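PDB 5AH5: leucine--trna ligase, which probably joins L-leucine to tRNA(Leu) at the expense of ATP, as a class I aminoacyl-tRNA synthetase, and is held here with a leucyl-adenylate analogue and tRNA. Local coordinates for residues Val35-Pro40 / Val71-Gly76; Trp77-Leu82 / Ala124-Thr129. All blocks are in the same frame, centred on the assembly; numbering follows the deposited sequence.

Contact 1 of 2, residues Val35-Pro40 / Val71-Gly76; sequences VLEMFP and VLHPMG. With LSS (5'-O-(L-leucylsulfamoyl)adenosine), chain I.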
loop_
_atom_site.group_PDB
_atom_site.type_symbol
_atom_site.label_atom_id
_atom_site.label_comp_id
_atom_site.label_asym_id
_atom_site.label_seq_id
_atom_site.Cartn_x
_atom_site.Cartn_y
_atom_site.Cartn_z
ATOM N N VAL B 35 -12.566 -4.341 -0.500
ATOM C CA VAL B 35 -11.528 -3.853 -1.384
ATOM C C VAL B 35 -11.391 -2.352 -1.146
ATOM O O VAL B 35 -12.358 -1.669 -1.176
ATOM C CB VAL B 35 -11.859 -4.078 -2.874
ATOM C CG1 VAL B 35 -13.295 -3.788 -3.238
ATOM C CG2 VAL B 35 -10.932 -3.273 -3.776
ATOM N N LEU B 36 -10.183 -1.862 -0.931
ATOM C CA LEU B 36 -9.984 -0.417 -0.896
ATOM C C LEU B 36 -8.684 -0.034 -1.491
ATOM O O LEU B 36 -7.856 -0.895 -1.762
ATOM C CB LEU B 36 -10.087 0.087 0.537
ATOM C CG LEU B 36 -8.983 0.008 1.573
ATOM C CD1 LEU B 36 -9.348 0.851 2.780
ATOM C CD2 LEU B 36 -8.757 -1.383 1.997
ATOM N N GLU B 37 -8.527 1.268 -1.657
ATOM C CA GLU B 37 -7.369 1.878 -2.244
ATOM C C GLU B 37 -6.887 2.952 -1.268
ATOM O O GLU B 37 -7.648 3.418 -0.382
ATOM C CB GLU B 37 -7.743 2.624 -3.497
ATOM C CG GLU B 37 -8.416 1.848 -4.607
ATOM C CD GLU B 37 -9.891 2.055 -4.651
ATOM O OE1 GLU B 37 -10.351 3.150 -4.243
ATOM O OE2 GLU B 37 -10.610 1.121 -5.137
ATOM N N MET B 38 -5.639 3.358 -1.442
ATOM C CA MET B 38 -5.063 4.391 -0.568
ATOM C C MET B 38 -5.748 5.717 -0.790
ATOM O O MET B 38 -5.680 6.315 -1.885
ATOM C CB MET B 38 -3.552 4.486 -0.713
ATOM C CG MET B 38 -2.832 3.319 -0.118
ATOM S SD MET B 38 -1.075 3.573 -0.364
ATOM C CE MET B 38 -0.428 1.969 -0.034
ATOM N N PHE B 39 -6.514 6.133 0.238
ATOM C CA PHE B 39 -7.317 7.389 0.166
ATOM C C PHE B 39 -6.445 8.634 -0.054
ATOM O O PHE B 39 -5.303 8.639 0.323
ATOM C CB PHE B 39 -8.355 7.473 1.316
ATOM C CG PHE B 39 -7.832 7.881 2.699
ATOM C CD1 PHE B 39 -6.572 7.538 3.167
ATOM C CD2 PHE B 39 -8.704 8.499 3.604
ATOM C CE1 PHE B 39 -6.189 7.876 4.439
ATOM C CE2 PHE B 39 -8.298 8.834 4.881
ATOM C CZ PHE B 39 -7.067 8.501 5.320
ATOM N N PRO B 40 -6.893 9.572 -0.863
ATOM C CA PRO B 40 -6.042 10.633 -1.282
ATOM C C PRO B 40 -5.896 11.828 -0.281
ATOM O O PRO B 40 -6.827 12.133 0.445
ATOM C CB PRO B 40 -6.731 11.147 -2.503
ATOM C CG PRO B 40 -8.128 10.931 -2.257
ATOM C CD PRO B 40 -8.207 9.672 -1.457
ATOM N N VAL B 71 -19.873 -6.491 -0.841
ATOM C CA VAL B 71 -18.596 -5.792 -1.058
ATOM C C VAL B 71 -18.650 -4.387 -0.331
ATOM O O VAL B 71 -19.582 -3.630 -0.554
ATOM C CB VAL B 71 -18.407 -5.579 -2.584
ATOM C CG1 VAL B 71 -17.212 -4.664 -2.857
ATOM C CG2 VAL B 71 -18.195 -6.946 -3.317
ATOM N N LEU B 72 -17.694 -4.113 0.520
ATOM C CA LEU B 72 -17.418 -2.773 0.998
ATOM C C LEU B 72 -16.317 -2.178 0.097
ATOM O O LEU B 72 -15.212 -2.642 0.117
ATOM C CB LEU B 72 -16.960 -2.801 2.451
ATOM C CG LEU B 72 -16.573 -1.413 3.051
ATOM C CD1 LEU B 72 -17.610 -0.394 2.742
ATOM C CD2 LEU B 72 -16.347 -1.475 4.559
ATOM N N HIS B 73 -16.659 -1.198 -0.721
ATOM C CA HIS B 73 -15.696 -0.431 -1.465
ATOM C C HIS B 73 -15.877 1.078 -1.116
ATOM O O HIS B 73 -16.653 1.744 -1.726
ATOM C CB HIS B 73 -15.977 -0.591 -2.908
ATOM C CG HIS B 73 -14.943 -0.009 -3.804
ATOM N ND1 HIS B 73 -15.273 0.502 -5.038
ATOM C CD2 HIS B 73 -13.595 0.065 -3.711
ATOM C CE1 HIS B 73 -14.201 0.946 -5.647
ATOM N NE2 HIS B 73 -13.160 0.678 -4.867
ATOM N N PRO B 74 -15.086 1.606 -0.205
ATOM C CA PRO B 74 -15.401 2.927 0.355
ATOM C C PRO B 74 -14.355 3.921 -0.057
ATOM O O PRO B 74 -13.291 3.532 -0.502
ATOM C CB PRO B 74 -15.244 2.652 1.852
ATOM C CG PRO B 74 -14.041 1.781 1.916
ATOM C CD PRO B 74 -14.119 0.886 0.668
ATOM N N MET B 75 -14.608 5.198 0.186
ATOM C CA MET B 75 -13.677 6.262 -0.156
ATOM C C MET B 75 -13.894 7.420 0.853
ATOM O O MET B 75 -14.988 7.685 1.373
ATOM C CB MET B 75 -13.888 6.772 -1.609
ATOM C CG MET B 75 -13.007 7.999 -2.025
ATOM S SD MET B 75 -11.266 7.735 -1.765
ATOM C CE MET B 75 -10.995 6.318 -2.892
ATOM N N GLY B 76 -12.815 8.081 1.138
ATOM C CA GLY B 76 -12.840 9.186 2.081
ATOM C C GLY B 76 -11.539 9.949 1.867
ATOM O O GLY B 76 -10.840 9.739 0.860
HETATM C C1 LSS I . -1.636 9.441 -0.216
HETATM N N1 LSS I . 0.580 7.260 -10.520
HETATM O O1 LSS I . -0.590 8.976 -0.614
HETATM S S1 LSS I . -2.063 10.591 -2.354
HETATM C C2 LSS I . 0.068 6.229 -9.850
HETATM N N2 LSS I . -2.407 10.224 -0.947
HETATM O O2 LSS I . 0.275 6.004 -4.922
HETATM N N3 LSS I . -0.480 6.350 -8.622
HETATM O O3 LSS I . -1.946 4.961 -3.662
HETATM C C4 LSS I . -0.517 7.578 -8.051
HETATM N N4 LSS I . -3.174 10.042 1.658
HETATM O O4 LSS I . -2.852 7.597 -5.427
HETATM C C5 LSS I . 0.081 8.672 -8.665
HETATM O O5 LSS I . -2.061 9.250 -3.221
HETATM C C6 LSS I . 0.658 8.496 -9.911
HETATM N N6 LSS I . 1.189 9.575 -10.542
HETATM C C7 LSS I . -2.707 7.193 2.824
HETATM N N7 LSS I . -0.063 9.740 -7.839
HETATM C C8 LSS I . -0.687 9.315 -6.707
HETATM C C9 LSS I . -2.380 7.675 1.409
HETATM N N9 LSS I . -0.985 7.998 -6.865
HETATM C CA LSS I . -2.065 9.167 1.196
HETATM C C10 LSS I . -1.434 7.271 3.682
HETATM C C11 LSS I . -3.333 5.757 2.719
HETATM O O1A LSS I . -0.761 11.200 -2.656
HETATM C C21 LSS I . -1.609 7.109 -5.905
HETATM C C22 LSS I . -0.767 6.909 -4.694
HETATM C C23 LSS I . -1.776 6.406 -3.659
HETATM C C24 LSS I . -3.024 7.144 -4.099
HETATM C C25 LSS I . -3.235 8.452 -3.334
HETATM O O2A LSS I . -3.105 11.373 -2.985
HETATM O O HOH W 1 -11.166 2.558 -1.697
#

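Contact 2 of 2, residues Trp77-Leu82 / Ala124-Thr129; sequences WDSFGL and ATCSPT. With LSS (5'-O-(L-leucylsulfamoyl)adenosine), chain I.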
loop_
_atom_site.group_PDB
_atom_site.type_symbol
_atom_site.label_atom_id
_atom_site.label_comp_id
_atom_site.label_asym_id
_atom_site.label_seq_id
_atom_site.Cartn_x
_atom_site.Cartn_y
_atom_site.Cartn_z
ATOM N N TRP B 77 -11.230 10.826 2.796
ATOM C CA TRP B 77 -10.370 11.990 2.514
ATOM C C TRP B 77 -9.295 12.086 3.570
ATOM O O TRP B 77 -9.605 12.214 4.745
ATOM C CB TRP B 77 -11.260 13.224 2.495
ATOM C CG TRP B 77 -12.444 12.981 1.578
ATOM C CD1 TRP B 77 -13.733 12.794 1.956
ATOM C CD2 TRP B 77 -12.410 12.719 0.159
ATOM N NE1 TRP B 77 -14.531 12.614 0.874
ATOM C CE2 TRP B 77 -13.738 12.531 -0.256
ATOM C CE3 TRP B 77 -11.394 12.659 -0.797
ATOM C CZ2 TRP B 77 -14.075 12.228 -1.577
ATOM C CZ3 TRP B 77 -11.735 12.391 -2.152
ATOM C CH2 TRP B 77 -13.060 12.173 -2.524
ATOM N N ASP B 78 -8.035 11.985 3.152
ATOM C CA ASP B 78 -6.864 12.169 4.039
ATOM C C ASP B 78 -6.599 13.714 4.068
ATOM O O ASP B 78 -5.834 14.242 3.289
ATOM C CB ASP B 78 -5.708 11.353 3.500
ATOM C CG ASP B 78 -4.693 10.941 4.546
ATOM O OD1 ASP B 78 -4.834 11.298 5.721
ATOM O OD2 ASP B 78 -3.730 10.189 4.176
ATOM N N SER B 79 -7.247 14.430 5.010
ATOM C CA SER B 79 -7.397 15.812 4.898
ATOM C C SER B 79 -6.677 16.675 5.946
ATOM O O SER B 79 -6.841 17.862 5.893
ATOM C CB SER B 79 -8.907 16.117 4.778
ATOM O OG SER B 79 -9.655 15.379 5.678
ATOM N N PHE B 80 -5.907 16.093 6.872
ATOM C CA PHE B 80 -5.125 16.814 7.847
ATOM C C PHE B 80 -3.613 16.711 7.536
ATOM O O PHE B 80 -3.156 15.894 6.704
ATOM C CB PHE B 80 -5.340 16.252 9.272
ATOM C CG PHE B 80 -6.398 17.004 10.144
ATOM C CD1 PHE B 80 -6.617 18.375 10.060
ATOM C CD2 PHE B 80 -7.078 16.304 11.132
ATOM C CE1 PHE B 80 -7.549 19.018 10.879
ATOM C CE2 PHE B 80 -7.962 16.950 11.985
ATOM C CZ PHE B 80 -8.213 18.293 11.862
ATOM N N GLY B 81 -2.868 17.578 8.210
ATOM C CA GLY B 81 -1.443 17.609 8.170
ATOM C C GLY B 81 -0.860 18.293 6.968
ATOM O O GLY B 81 -1.520 19.002 6.236
ATOM N N LEU B 82 0.400 17.996 6.734
ATOM C CA LEU B 82 1.212 18.789 5.866
ATOM C C LEU B 82 0.714 18.956 4.487
ATOM O O LEU B 82 0.749 20.073 3.994
ATOM C CB LEU B 82 2.635 18.295 5.890
ATOM C CG LEU B 82 3.302 18.343 7.231
ATOM C CD1 LEU B 82 4.749 17.903 7.047
ATOM C CD2 LEU B 82 3.263 19.762 7.805
ATOM N N ALA B 124 -13.864 11.800 6.547
ATOM C CA ALA B 124 -12.815 12.783 6.310
ATOM C C ALA B 124 -12.057 12.898 7.615
ATOM O O ALA B 124 -12.682 13.087 8.649
ATOM C CB ALA B 124 -13.460 14.071 5.922
ATOM N N THR B 125 -10.734 12.804 7.587
ATOM C CA THR B 125 -10.022 12.754 8.829
ATOM C C THR B 125 -10.091 14.127 9.624
ATOM O O THR B 125 -9.756 14.155 10.764
ATOM C CB THR B 125 -8.599 12.330 8.626
ATOM O OG1 THR B 125 -7.942 13.287 7.824
ATOM C CG2 THR B 125 -8.531 10.877 7.828
ATOM N N CYS B 126 -10.531 15.180 8.991
ATOM C CA CYS B 126 -10.598 16.499 9.627
ATOM C C CYS B 126 -11.966 16.725 10.252
ATOM O O CYS B 126 -12.149 17.728 10.912
ATOM C CB CYS B 126 -10.271 17.605 8.632
ATOM S SG CYS B 126 -11.345 17.741 7.210
ATOM N N SER B 127 -12.927 15.823 10.064
ATOM C CA SER B 127 -14.242 16.094 10.601
ATOM C C SER B 127 -14.256 15.880 12.122
ATOM O O SER B 127 -13.487 15.011 12.690
ATOM C CB SER B 127 -15.301 15.264 9.865
ATOM O OG SER B 127 -15.170 13.946 10.351
ATOM N N PRO B 128 -15.106 16.685 12.841
ATOM C CA PRO B 128 -15.164 16.486 14.273
ATOM C C PRO B 128 -15.459 15.087 14.657
ATOM O O PRO B 128 -14.910 14.581 15.671
ATOM C CB PRO B 128 -16.297 17.429 14.709
ATOM C CG PRO B 128 -16.207 18.566 13.706
ATOM C CD PRO B 128 -15.941 17.822 12.424
ATOM N N THR B 129 -16.308 14.414 13.901
ATOM C CA THR B 129 -16.560 12.993 14.278
ATOM C C THR B 129 -15.306 12.094 14.259
ATOM O O THR B 129 -15.030 11.321 15.195
ATOM C CB THR B 129 -17.748 12.405 13.483
ATOM O OG1 THR B 129 -18.111 11.185 14.121
ATOM C CG2 THR B 129 -17.387 12.217 11.998
HETATM C C1 LSS I . -1.636 9.441 -0.216
HETATM N N1 LSS I . 0.580 7.260 -10.520
HETATM O O1 LSS I . -0.590 8.976 -0.614
HETATM S S1 LSS I . -2.063 10.591 -2.354
HETATM C C2 LSS I . 0.068 6.229 -9.850
HETATM N N2 LSS I . -2.407 10.224 -0.947
HETATM O O2 LSS I . 0.275 6.004 -4.922
HETATM N N3 LSS I . -0.480 6.350 -8.622
HETATM O O3 LSS I . -1.946 4.961 -3.662
HETATM C C4 LSS I . -0.517 7.578 -8.051
HETATM N N4 LSS I . -3.174 10.042 1.658
HETATM O O4 LSS I . -2.852 7.597 -5.427
HETATM C C5 LSS I . 0.081 8.672 -8.665
HETATM O O5 LSS I . -2.061 9.250 -3.221
HETATM C C6 LSS I . 0.658 8.496 -9.911
HETATM N N6 LSS I . 1.189 9.575 -10.542
HETATM C C7 LSS I . -2.707 7.193 2.824
HETATM N N7 LSS I . -0.063 9.740 -7.839
HETATM C C8 LSS I . -0.687 9.315 -6.707
HETATM C C9 LSS I . -2.380 7.675 1.409
HETATM N N9 LSS I . -0.985 7.998 -6.865
HETATM C CA LSS I . -2.065 9.167 1.196
HETATM C C10 LSS I . -1.434 7.271 3.682
HETATM C C11 LSS I . -3.333 5.757 2.719
HETATM O O1A LSS I . -0.761 11.200 -2.656
HETATM C C21 LSS I . -1.609 7.109 -5.905
HETATM C C22 LSS I . -0.767 6.909 -4.694
HETATM C C23 LSS I . -1.776 6.406 -3.659
HETATM C C24 LSS I . -3.024 7.144 -4.099
HETATM C C25 LSS I . -3.235 8.452 -3.334
HETATM O O2A LSS I . -3.105 11.373 -2.985
HETATM O O HOH W 2 -5.017 13.223 7.494
#

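Contact 1 of 2, residues Val35-Pro40 / Val71-Gly76
His73 and Glu37 meet in a short, nearly straight hydrogen bond: NE2 of His73 gives its proton to OE2 of Glu37 at 2.6 Å. The carboxylate receives it on its syn side, while the oxygen lies in the imidazole plane; the two flat groups stand almost perpendicular, 87° apart. Glu37 gets there by a bend in its chain (chi2 101°), and His73 by setting CG anti to the backbone N (chi1 -172°). The same ring edge turns CD2 to the carbonyl O of Val35, 3.3 Å away. A water ties the two backbones together, accepting from Glu37 N at 2.9 Å and donating to Pro74 O, with a weak bond to Glu37 OE1. Behind this, Val35 N bonds to Leu72 O at 3.2 Å, one of the backbone links between parallel strands 32-37 and 70-72; Phe33 makes another with Leu72. These strands belong to a beta-alpha-beta unit of the class I Rossmann-like catalytic fold, with helix 48-66 as the crossover. Past the strand ends, Met75 folds its thioether back, so that SD packs on Pro40 CD at 3.6 Å and CE reaches Glu37 OE1. Phe39 lays its CB and CD2 against the Gly76 peptide, and the CD1 edge of its ring meets, in plane, C11 of the ligand's leucyl side chain. The ligand amine N4 donates to Phe39 O at 2.9 Å. Farther out, Tyr117 hydrogen-bonds Glu37 OE1 and its ring meets that of His73 at a tilt, while Tyr496 stacks on Phe39.

Contact 2 of 2, residues Trp77-Leu82 / Ala124-Thr129
Chi1 of 44° in Ser79 and 63° in Thr125 tucks each hydroxyl between backbone N and carbonyl carbon, where it can serve the other segment's main chain. Thr125 OG1 accepts from Ser79 N at 3.1 Å, and Ser79 OG takes a weak bond from Cys126 N. Ser79 OG also donates to Trp77 O within its own segment, coming from above the carbonyl plane, while Thr125 N approaches that oxygen nearly head-on at 3.1 Å. Trp77 O is thus gripped by two donors from different directions, and the backbones of Trp77 and Ala124 form a single beta bridge. Phe80 presents one ring face to Cys126, whose CA sits 3.8 Å from the centroid in a CH-pi contact, 19° off the normal; CB of Cys126 packs against CE1. A water accepts from Phe80 N at 3.1 Å, lies 2.9 Å from Thr125 OG1 and probably donates to Asp78 OD1. The other carboxylate oxygen, Asp78 OD2, accepts from the ligand amine N4 at 2.6 Å, so one oxygen holds the leucyl amine while the other faces the water, which may help set the carboxylate's orientation. Trp77 NE1 bonds Glu122, and its ring lies on helix 95-112. Trp423 meets Phe80 edge-to-face; the type I turn from Ala124 ends at Ser127, the N-cap of helix 128-143, and Gly81 takes that position before helix 82-91.

Overall arrangement
From the N terminus, strand 32-37 runs into the start of the predicted HIGH region, helix 48-66 crosses over, and contact 1 closes that loop where strand 70-72 returns alongside. The chain passes straight from Gly76 into Trp77, then through helices 82-91 and 95-112, before contact 2 closes this second, longer loop at the head of helix 128-143. The loops follow in series, neither nested nor crossed. They still touch in space: Pro40 O lies 3.0 Å from Asp78 N, a probable hydrogen bond, and the Phe39 ring packs against Trp77, Asp78 and Thr125. Together they join edge strand 70-72 of the parallel sheet to helices 95-112 and 128-143, and both border the ligand pocket.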